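Carboxylase (Deinococcus radiodurans, PDB 5H80) probably carries out the ATP-dependent carboxylation of biotin with bicarbonate, as the biotin carboxylase part of a single-chain bacterial carboxylase. Local coordinates at residues V249-E254 and A355-D360; I238-A243 and A282-A287; E330-D335 and A362-Q367; R297-F302 and T338-L343. All coordinates share one frame; numbering follows the deposited sequence.

Contact 1. Residues V249-E254 and A355-D360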
# COMPACT_ATOMS: atom_id res chain seq x y z
N VAL A 249 -8.15 -6.98 -26.44
CA VAL A 249 -8.23 -5.84 -25.63
C VAL A 249 -9.02 -6.27 -24.34
O VAL A 249 -9.92 -7.16 -24.31
CB VAL A 249 -8.89 -4.62 -26.40
CG1 VAL A 249 -7.96 -4.14 -27.51
CG2 VAL A 249 -10.32 -4.94 -26.83
N THR A 250 -8.68 -5.54 -23.28
CA THR A 250 -9.36 -5.63 -22.02
C THR A 250 -9.37 -4.29 -21.30
O THR A 250 -8.94 -3.24 -21.86
CB THR A 250 -8.73 -6.75 -21.17
OG1 THR A 250 -9.59 -7.13 -20.11
CG2 THR A 250 -7.39 -6.28 -20.60
N HIS A 251 -9.87 -4.27 -20.07
CA HIS A 251 -10.13 -3.10 -19.31
C HIS A 251 -9.85 -3.35 -17.82
O HIS A 251 -9.89 -4.48 -17.33
CB HIS A 251 -11.48 -2.51 -19.53
CG HIS A 251 -12.60 -3.31 -18.89
ND1 HIS A 251 -12.98 -3.19 -17.58
CD2 HIS A 251 -13.35 -4.33 -19.39
CE1 HIS A 251 -14.00 -4.02 -17.32
NE2 HIS A 251 -14.15 -4.77 -18.37
N LEU A 252 -9.53 -2.28 -17.16
CA LEU A 252 -9.47 -2.17 -15.64
C LEU A 252 -10.56 -1.20 -15.11
O LEU A 252 -10.28 -0.38 -14.21
CB LEU A 252 -8.06 -1.89 -15.09
CG LEU A 252 -7.01 -2.97 -15.14
CD1 LEU A 252 -7.51 -4.27 -14.48
CD2 LEU A 252 -6.62 -3.12 -16.54
N TRP A 253 -11.77 -1.21 -15.71
CA TRP A 253 -12.88 -0.40 -15.30
C TRP A 253 -12.57 1.10 -15.42
O TRP A 253 -11.74 1.49 -16.25
CB TRP A 253 -13.39 -0.81 -13.84
CG TRP A 253 -13.85 -2.29 -13.86
CD1 TRP A 253 -15.07 -2.78 -14.18
CD2 TRP A 253 -13.06 -3.39 -13.42
NE1 TRP A 253 -15.08 -4.14 -14.01
CE2 TRP A 253 -13.86 -4.55 -13.57
CE3 TRP A 253 -11.71 -3.52 -12.96
CZ2 TRP A 253 -13.38 -5.84 -13.20
CZ3 TRP A 253 -11.23 -4.85 -12.64
CH2 TRP A 253 -12.08 -5.91 -12.71
N GLU A 254 -13.12 1.90 -14.54
CA GLU A 254 -13.14 3.32 -14.66
C GLU A 254 -12.46 4.10 -13.59
O GLU A 254 -12.29 3.65 -12.43
CB GLU A 254 -14.56 3.85 -14.86
CG GLU A 254 -15.47 4.12 -13.69
CD GLU A 254 -15.87 2.89 -12.85
OE1 GLU A 254 -15.69 1.77 -13.36
OE2 GLU A 254 -16.38 3.17 -11.77
N ALA A 355 -6.63 -10.03 -16.83
CA ALA A 355 -7.75 -10.80 -17.34
C ALA A 355 -8.42 -10.14 -18.58
O ALA A 355 -8.57 -8.88 -18.61
CB ALA A 355 -8.70 -11.08 -16.20
N THR A 356 -8.74 -10.96 -19.58
CA THR A 356 -9.46 -10.46 -20.76
C THR A 356 -10.90 -10.60 -20.37
O THR A 356 -11.34 -11.70 -20.04
CB THR A 356 -9.11 -11.25 -22.00
OG1 THR A 356 -7.72 -11.21 -22.15
CG2 THR A 356 -9.75 -10.66 -23.25
N GLN A 357 -11.57 -9.45 -20.22
CA GLN A 357 -12.90 -9.44 -19.60
C GLN A 357 -13.89 -8.55 -20.29
O GLN A 357 -13.48 -7.50 -20.93
CB GLN A 357 -12.81 -9.19 -18.13
CG GLN A 357 -12.10 -7.87 -17.77
CD GLN A 357 -12.01 -7.61 -16.30
OE1 GLN A 357 -12.25 -8.48 -15.47
NE2 GLN A 357 -11.55 -6.39 -15.98
N PRO A 358 -15.20 -8.94 -20.17
CA PRO A 358 -16.21 -8.13 -20.85
C PRO A 358 -16.51 -6.82 -20.15
O PRO A 358 -16.16 -6.58 -19.01
CB PRO A 358 -17.44 -9.07 -20.93
CG PRO A 358 -17.37 -9.81 -19.64
CD PRO A 358 -15.84 -10.06 -19.44
N ALA A 359 -17.08 -5.91 -20.91
CA ALA A 359 -17.45 -4.61 -20.45
C ALA A 359 -18.28 -4.64 -19.17
O ALA A 359 -18.14 -3.74 -18.39
CB ALA A 359 -18.21 -3.85 -21.53
N ASP A 360 -19.15 -5.67 -18.98
CA ASP A 360 -20.05 -5.72 -17.78
C ASP A 360 -19.45 -6.55 -16.67
O ASP A 360 -20.13 -6.84 -15.69
CB ASP A 360 -21.38 -6.30 -18.13
CG ASP A 360 -21.33 -7.71 -18.52
OD1 ASP A 360 -20.29 -8.41 -18.76
OD2 ASP A 360 -22.52 -8.20 -18.71
O HOH W 1 -12.52 -7.54 -23.34
O HOH W 2 -7.96 -6.81 -16.90
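Thr250 joins strand to loop through its hydroxyl, which acts in both directions at once. OG1 gives its proton to Ala355 O at 2.5 Å, on a lone pair in the carbonyl plane, and receives the backbone N-H of Gln357 (Gln357 N to Thr250 OG1 3.1 Å). The torsion that turns OG1 opposite the backbone N (chi1 -163°) carries it to the loop. The other direct bonds involve His251. Its NE2 donates to Pro358 O at 2.8 Å, close to the ring plane although well above the plane of the carbonyl, while its ND1 accepts a bond from Trp253 N within the strand. Bonds at both nitrogens probably fix the rotation of the imidazole. Gln357 NE2 in turn reaches His251 O at 2.9 Å, from above that carbonyl plane.

These bonds tie an outermost strand of the four-stranded antiparallel sheet, probably of the ATP-grasp fold, to an irregular loop whose direction is 72° from that of the strand. The loop makes side-chain bonds here rather than adding a further strand.

Face contacts centre on the Gln357 amide. Its NE2 lies over one face of the His251 ring, toward the rim, and over one face of the Trp253 indole, 3.3 Å from Trp253 CH2; the amide plane is 69° from the indole plane. Trp253 NE1 is bonded just beyond, to Ala361 O.

Two waters bridge the backbones. One donates to both Val249 O and Gln357 O; the other spans His251 O and Ala355 O, the latter at 2.8 Å.

Contact 2. Residues I238-A243 and A282-A287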
# COMPACT_ATOMS: atom_id res chain seq x y z
N ILE A 238 -15.46 10.92 -16.61
CA ILE A 238 -15.28 9.46 -16.35
C ILE A 238 -14.49 8.79 -17.48
O ILE A 238 -14.80 8.96 -18.64
CB ILE A 238 -16.62 8.79 -16.12
CG1 ILE A 238 -17.47 9.42 -14.99
CG2 ILE A 238 -16.35 7.36 -15.69
CD1 ILE A 238 -18.81 8.70 -14.67
N GLU A 239 -13.41 8.07 -17.13
CA GLU A 239 -12.44 7.59 -18.13
C GLU A 239 -12.28 6.12 -17.88
O GLU A 239 -12.34 5.67 -16.74
CB GLU A 239 -11.11 8.28 -18.06
CG GLU A 239 -10.29 8.13 -16.72
CD GLU A 239 -9.09 9.08 -16.62
OE1 GLU A 239 -9.02 10.11 -17.37
OE2 GLU A 239 -8.20 8.83 -15.83
N VAL A 240 -11.95 5.44 -18.93
CA VAL A 240 -11.81 3.97 -18.86
C VAL A 240 -10.41 3.55 -19.14
O VAL A 240 -9.84 3.93 -20.13
CB VAL A 240 -12.79 3.23 -19.84
CG1 VAL A 240 -12.46 1.80 -19.85
CG2 VAL A 240 -14.25 3.51 -19.54
N GLN A 241 -9.79 2.73 -18.25
CA GLN A 241 -8.48 2.17 -18.48
C GLN A 241 -8.55 0.93 -19.35
O GLN A 241 -9.25 -0.07 -18.95
CB GLN A 241 -7.89 1.76 -17.10
CG GLN A 241 -6.53 1.18 -17.22
CD GLN A 241 -5.44 2.26 -17.61
OE1 GLN A 241 -5.18 3.15 -16.87
NE2 GLN A 241 -4.96 2.18 -18.92
N VAL A 242 -7.88 1.03 -20.50
CA VAL A 242 -7.62 -0.05 -21.41
C VAL A 242 -6.22 -0.60 -21.46
O VAL A 242 -5.21 0.04 -21.23
CB VAL A 242 -8.16 0.29 -22.82
CG1 VAL A 242 -7.83 -0.75 -23.87
CG2 VAL A 242 -9.67 0.51 -22.75
N ALA A 243 -6.18 -1.86 -21.79
CA ALA A 243 -4.98 -2.55 -22.14
C ALA A 243 -5.23 -3.45 -23.31
O ALA A 243 -6.27 -4.16 -23.40
CB ALA A 243 -4.45 -3.45 -20.92
N ALA A 282 -21.85 0.63 -20.34
CA ALA A 282 -21.79 1.39 -21.64
C ALA A 282 -20.50 2.13 -21.95
O ALA A 282 -19.93 2.04 -23.13
CB ALA A 282 -22.96 2.32 -21.76
N LEU A 283 -19.98 2.80 -20.94
CA LEU A 283 -18.68 3.45 -21.05
C LEU A 283 -17.57 2.51 -21.40
O LEU A 283 -16.82 2.71 -22.32
CB LEU A 283 -18.33 4.14 -19.76
CG LEU A 283 -18.60 5.55 -19.33
CD1 LEU A 283 -18.91 6.65 -20.37
CD2 LEU A 283 -19.26 5.67 -18.03
N ILE A 284 -17.49 1.36 -20.72
CA ILE A 284 -16.45 0.40 -21.02
C ILE A 284 -16.57 -0.23 -22.39
O ILE A 284 -15.58 -0.34 -23.10
CB ILE A 284 -16.38 -0.64 -19.92
CG1 ILE A 284 -16.11 0.16 -18.60
CG2 ILE A 284 -15.39 -1.70 -20.31
CD1 ILE A 284 -16.14 -0.85 -17.40
N GLY A 285 -17.81 -0.46 -22.83
CA GLY A 285 -18.09 -1.01 -24.16
C GLY A 285 -17.57 -0.05 -25.24
O GLY A 285 -16.94 -0.55 -26.19
N ALA A 286 -17.91 1.22 -25.12
CA ALA A 286 -17.37 2.27 -26.03
C ALA A 286 -15.86 2.28 -26.10
O ALA A 286 -15.25 2.22 -27.18
CB ALA A 286 -17.86 3.69 -25.66
N ALA A 287 -15.18 2.26 -24.90
CA ALA A 287 -13.77 2.23 -24.86
C ALA A 287 -13.16 0.96 -25.51
O ALA A 287 -12.18 1.01 -26.24
CB ALA A 287 -13.38 2.42 -23.37
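Val240 stands at the middle of this strand-on-helix contact, with its two methyls divided among different helix residues. A chi1 of 172° swings CG1 away from the backbone N to lie 3.7 Å from Ala287 CB, and Val240 CB comes equally near that same methyl; a side chain this small is consistent with the close approach of the strand. CG2 faces the preceding turn, 4.1 Å from Leu283 CB and 3.9 Å from Ile284 CG1, with the valine and isoleucine side chains at about a right angle to each other. Ile238 meets Leu283 in a similar crosswise fashion, CG2 of Ile238 against CD2 of Leu283 at 4.1 Å. At the other end Val242 CG2 touches Ala287 CB.

The alternation of the strand sorts the residues: Ile238, Val240 and Val242 point to the helix, whereas Glu239 and Gln241 point away, where Glu239 forms salt bridges with Arg255 and Lys265. The side chains that meet are all apolar and buried. The segment axes pass 8.5 Å apart at a crossing angle of -51°.

Helix 277-293 thus lies across one face of the antiparallel sheet: Ile284 extends to His251 and Trp253 on strand 249-256, while Leu283 reaches Phe304 on strand 299-306 and Phe312 on strand 312-318.

Contact 3. Residues E330-D335 and A362-Q367. With EDO (1,2-ethanediol), chain G.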
# COMPACT_ATOMS: atom_id res chain seq x y z
N GLU A 330 -4.37 0.47 -7.06
CA GLU A 330 -4.65 0.11 -5.66
C GLU A 330 -6.09 -0.46 -5.51
O GLU A 330 -6.31 -1.42 -4.69
CB GLU A 330 -4.38 1.32 -4.77
CG GLU A 330 -2.93 1.83 -4.62
CD GLU A 330 -2.02 0.80 -4.29
OE1 GLU A 330 -2.28 0.08 -3.27
OE2 GLU A 330 -1.12 0.54 -5.05
N TRP A 331 -7.08 0.13 -6.19
CA TRP A 331 -8.41 -0.45 -6.24
C TRP A 331 -8.41 -1.90 -6.76
O TRP A 331 -9.02 -2.81 -6.12
CB TRP A 331 -9.37 0.44 -7.05
CG TRP A 331 -10.76 -0.06 -7.14
CD1 TRP A 331 -11.52 -0.71 -6.13
CD2 TRP A 331 -11.56 -0.00 -8.26
NE1 TRP A 331 -12.75 -1.00 -6.60
CE2 TRP A 331 -12.84 -0.53 -7.91
CE3 TRP A 331 -11.40 0.58 -9.56
CZ2 TRP A 331 -13.91 -0.55 -8.78
CZ3 TRP A 331 -12.43 0.49 -10.43
CH2 TRP A 331 -13.72 -0.08 -10.06
N CYS A 332 -7.79 -2.16 -7.93
CA CYS A 332 -7.87 -3.43 -8.65
C CYS A 332 -6.84 -4.45 -8.12
O CYS A 332 -6.96 -5.64 -8.41
CB CYS A 332 -7.70 -3.22 -10.15
SG CYS A 332 -9.06 -2.28 -10.93
N GLY A 333 -5.79 -4.00 -7.41
CA GLY A 333 -4.64 -4.84 -7.05
C GLY A 333 -3.91 -5.35 -8.24
O GLY A 333 -3.97 -6.56 -8.57
N THR A 334 -3.37 -4.39 -9.05
CA THR A 334 -2.71 -4.75 -10.27
C THR A 334 -1.56 -3.72 -10.39
O THR A 334 -1.74 -2.55 -9.99
CB THR A 334 -3.69 -4.67 -11.49
OG1 THR A 334 -3.15 -5.31 -12.61
CG2 THR A 334 -4.03 -3.30 -12.05
N ASP A 335 -0.47 -4.17 -10.97
CA ASP A 335 0.64 -3.29 -11.40
C ASP A 335 0.52 -2.98 -12.95
O ASP A 335 0.87 -3.89 -13.83
CB ASP A 335 1.92 -3.97 -11.12
CG ASP A 335 3.15 -3.08 -11.30
OD1 ASP A 335 3.13 -2.15 -12.21
OD2 ASP A 335 4.14 -3.22 -10.51
N ALA A 362 -18.02 -7.71 -13.29
CA ALA A 362 -18.34 -7.13 -12.01
C ALA A 362 -17.13 -6.34 -11.47
O ALA A 362 -15.99 -6.87 -11.56
CB ALA A 362 -18.74 -8.20 -11.00
N PRO A 363 -17.33 -5.09 -11.08
CA PRO A 363 -16.13 -4.35 -10.57
C PRO A 363 -15.61 -4.87 -9.21
O PRO A 363 -16.45 -5.44 -8.44
CB PRO A 363 -16.57 -2.91 -10.46
CG PRO A 363 -17.95 -2.77 -10.96
CD PRO A 363 -18.50 -4.21 -11.23
N PRO A 364 -14.31 -4.71 -8.91
CA PRO A 364 -13.71 -5.05 -7.63
C PRO A 364 -14.47 -4.31 -6.47
O PRO A 364 -14.94 -3.17 -6.59
CB PRO A 364 -12.26 -4.56 -7.77
CG PRO A 364 -12.00 -4.62 -9.23
CD PRO A 364 -13.33 -4.10 -9.80
N PRO A 365 -14.55 -4.95 -5.28
CA PRO A 365 -14.97 -4.21 -4.10
C PRO A 365 -13.92 -3.21 -3.64
O PRO A 365 -12.79 -3.24 -4.15
CB PRO A 365 -15.08 -5.33 -3.04
CG PRO A 365 -14.02 -6.19 -3.38
CD PRO A 365 -14.07 -6.29 -4.92
N GLY A 366 -14.28 -2.38 -2.68
CA GLY A 366 -13.41 -1.36 -2.14
C GLY A 366 -13.38 -0.13 -3.08
O GLY A 366 -14.22 0.04 -3.95
N GLN A 367 -12.45 0.75 -2.78
CA GLN A 367 -12.56 2.11 -3.36
C GLN A 367 -11.24 2.72 -3.10
O GLN A 367 -10.58 2.45 -2.06
CB GLN A 367 -13.70 2.92 -2.78
CG GLN A 367 -13.79 2.91 -1.25
CD GLN A 367 -14.88 3.77 -0.66
OE1 GLN A 367 -15.36 4.73 -1.28
NE2 GLN A 367 -15.26 3.45 0.57
C1 EDO G . 0.88 -1.48 -6.80
O1 EDO G . -0.39 -1.80 -6.21
C2 EDO G . 1.24 -2.28 -8.01
O2 EDO G . 1.12 -3.63 -7.54
O HOH W 3 -10.24 -2.78 -3.78
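The indole of Trp331 has Pro364 over one face and backbone carbonyls near its nitrogen. Pro364 CB makes a CH-pi contact with the five-membered ring, 4.2 Å from its centroid, while CD of the same proline sits nearer the rim, 3.7 Å from Trp331 CZ2. Pro365 O lies at the edge, near the ring plane. Pro363 CB adds an oblique apolar touch, 3.9 Å from Trp331 CZ2. With CG trans to the backbone N (chi1 -179°), the ring swings from the last turn of the helix over to the loop.

Trp331 NE1 makes a weak hydrogen bond to Pro364 O (3.1 Å, N-H...O angle 134°). A water is better placed, donating to Trp331 O and to Pro365 O at 2.6 Å each, and so linking the helix end to the loop backbone. Replacing Trp331 with an alanine would probably leave Pro364 without the flat surface it rests on and open a gap between helix end and loop.

Cys332 SG extends the apolar contact to Pro364 CG, and Trp253 also packs on both. Gly333, with positive phi, takes the chain out of the helix. Away from the loop, Glu330 OE2 pairs with Arg403 and accepts a hydrogen bond from O1 of an ethanediol, probably from the crystallisation liquor, which also bonds Arg430 of the second subunit.

A tryptophan at the end of helix 325-332, in the probable ATP-grasp region, thus packs against a run of prolines leading into strand 367-374 of the five-stranded antiparallel sheet, consistent with the passage to the C-terminal region of biotin carboxylases.

Contact 4. Residues R297-F302 and T338-L343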
# COMPACT_ATOMS: atom_id res chain seq x y z
N ARG A 297 -2.19 -1.96 -28.60
CA ARG A 297 -1.14 -2.58 -27.82
C ARG A 297 -0.61 -1.58 -26.80
O ARG A 297 -0.45 -0.39 -27.05
CB ARG A 297 -0.00 -3.18 -28.71
CG ARG A 297 0.99 -4.14 -27.92
CD ARG A 297 2.10 -4.69 -28.81
NE ARG A 297 1.61 -5.48 -29.93
CZ ARG A 297 1.67 -6.80 -30.08
NH1 ARG A 297 1.16 -7.35 -31.22
NH2 ARG A 297 2.21 -7.62 -29.14
N CYS A 298 -0.47 -2.12 -25.56
CA CYS A 298 0.03 -1.46 -24.32
C CYS A 298 -1.17 -0.82 -23.63
O CYS A 298 -2.24 -1.46 -23.67
CB CYS A 298 1.24 -0.54 -24.50
SG CYS A 298 2.59 -1.32 -25.31
N LEU A 299 -1.00 0.32 -22.95
CA LEU A 299 -2.03 0.99 -22.22
C LEU A 299 -2.60 2.20 -22.91
O LEU A 299 -1.84 3.01 -23.43
CB LEU A 299 -1.60 1.37 -20.80
CG LEU A 299 -1.05 0.36 -19.79
CD1 LEU A 299 -0.67 1.00 -18.45
CD2 LEU A 299 -2.00 -0.81 -19.60
N GLY A 300 -3.87 2.54 -22.62
CA GLY A 300 -4.45 3.75 -23.11
C GLY A 300 -5.69 4.06 -22.29
O GLY A 300 -6.20 3.06 -21.67
N THR A 301 -6.13 5.31 -22.25
CA THR A 301 -7.29 5.69 -21.49
C THR A 301 -8.26 6.37 -22.51
O THR A 301 -7.78 7.16 -23.29
CB THR A 301 -6.95 6.61 -20.40
OG1 THR A 301 -6.04 5.95 -19.49
CG2 THR A 301 -8.15 7.21 -19.66
N PHE A 302 -9.56 6.11 -22.39
CA PHE A 302 -10.60 6.75 -23.13
C PHE A 302 -11.43 7.57 -22.13
O PHE A 302 -12.03 7.00 -21.17
CB PHE A 302 -11.40 5.70 -23.83
CG PHE A 302 -10.62 4.98 -24.83
CD1 PHE A 302 -10.53 5.51 -26.13
CD2 PHE A 302 -9.80 3.89 -24.48
CE1 PHE A 302 -9.74 4.88 -27.10
CE2 PHE A 302 -8.97 3.29 -25.43
CZ PHE A 302 -8.98 3.78 -26.74
N THR A 338 4.42 -2.55 -14.82
CA THR A 338 5.07 -3.81 -15.27
C THR A 338 4.30 -4.47 -16.45
O THR A 338 4.90 -4.91 -17.43
CB THR A 338 5.18 -4.82 -14.10
OG1 THR A 338 3.88 -5.06 -13.52
CG2 THR A 338 6.11 -4.25 -13.13
N ALA A 339 2.93 -4.43 -16.41
CA ALA A 339 2.04 -4.95 -17.49
C ALA A 339 2.34 -4.17 -18.82
O ALA A 339 2.59 -4.79 -19.86
CB ALA A 339 0.59 -4.86 -17.16
N GLN A 340 2.41 -2.87 -18.69
CA GLN A 340 2.68 -2.00 -19.83
C GLN A 340 4.05 -2.34 -20.52
O GLN A 340 4.06 -2.60 -21.77
CB GLN A 340 2.68 -0.59 -19.41
CG GLN A 340 2.80 0.44 -20.57
CD GLN A 340 3.08 1.83 -20.06
OE1 GLN A 340 3.59 2.06 -18.95
NE2 GLN A 340 2.66 2.84 -20.87
N LEU A 341 5.09 -2.50 -19.75
CA LEU A 341 6.43 -2.87 -20.18
C LEU A 341 6.43 -4.25 -20.87
O LEU A 341 7.02 -4.41 -21.94
CB LEU A 341 7.40 -2.89 -19.03
CG LEU A 341 7.86 -1.50 -18.49
CD1 LEU A 341 8.39 -1.57 -17.02
CD2 LEU A 341 8.94 -1.00 -19.51
N ARG A 342 5.79 -5.24 -20.27
CA ARG A 342 5.69 -6.57 -20.80
C ARG A 342 4.87 -6.62 -22.09
O ARG A 342 5.26 -7.39 -23.02
CB ARG A 342 5.26 -7.64 -19.77
CG ARG A 342 6.19 -7.68 -18.53
CD ARG A 342 5.59 -8.61 -17.51
NE ARG A 342 5.57 -9.98 -17.95
CZ ARG A 342 5.59 -11.05 -17.15
NH1 ARG A 342 5.64 -12.24 -17.69
NH2 ARG A 342 5.52 -10.95 -15.81
N LEU A 343 3.76 -5.88 -22.15
CA LEU A 343 2.98 -5.74 -23.36
C LEU A 343 3.85 -5.15 -24.47
O LEU A 343 3.88 -5.76 -25.58
CB LEU A 343 1.75 -4.93 -23.14
CG LEU A 343 0.66 -5.75 -22.37
CD1 LEU A 343 -0.32 -4.72 -21.83
CD2 LEU A 343 -0.05 -6.95 -23.02
O HOH W 4 1.86 -7.40 -26.54
O HOH W 5 1.04 2.69 -23.41
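Leu299 O has two partners, a water that also joins it to Gln340 and the hydroxyl of Tyr296. The water donates to Leu299 O at 2.9 Å and accepts a bond from Gln340 NE2 at 3.0 Å. The other end of the same amide, OE1, is bonded to His108, so both polar atoms of this buried side chain have partners, which probably fixes which way round the amide lies.

The side chains of Leu299 and Gln340 cross at about a right angle. Leu299 CD1 rests 3.8 Å from Gln340 CB, and its CG lies 3.9 Å from Gln340 CG. Leaving the backbone with chi1 at -173° and extended beyond CG, Gln340 lays its CB and CG against the leucine while sending its amide on to the water. Were Leu299 an alanine, the aliphatic part of Gln340 would probably lose its cover, leaving the glutamine chain less firmly set between water and histidine.

One turn on, Leu343 CB packs against the backbone of Cys298, 4.0 Å from its CA, and Cys298 SG lies alongside the helix backbone, 4.0 Å from Gln340 O. Arg297 runs past the same turn, its CD 3.8 Å from Leu343 O. A second water lies 2.8 Å from Leu343 O, probably donating to it, and Arg297 NH2 bonds it weakly.

The chain turns a corner at Cys298, where phi is positive, and leads into strand 299-306. The contact therefore places the early part of an inner strand of the four-stranded antiparallel sheet, probably of ATP-grasp type, against helix 336-344, whose Thr338 and Leu341 pack on helix 42-53 of the N-terminal biotin carboxylase region.

Three of the contacts share one antiparallel sheet: strands 249-256, 236-245 and 299-306 carry contacts 1, 2 and 4, with 236-245 between the other two. Probable backbone hydrogen bonds join contact 2 to contacts 1 and 4, with centres 8 Å from contact 1 and 14 Å from contact 4. Contact 3 lies off this sheet, its centre 12 Å from that of contact 1, and meets it through Trp253. Along the chain, contact 2 closes before contacts 4 and 3 open, while contact 1 crosses contacts 2 and 3. The single loop between helix 349-352 and strand 367-374 serves both contacts 1 and 3, fastening the probable ATP-grasp sheet to the next sheet.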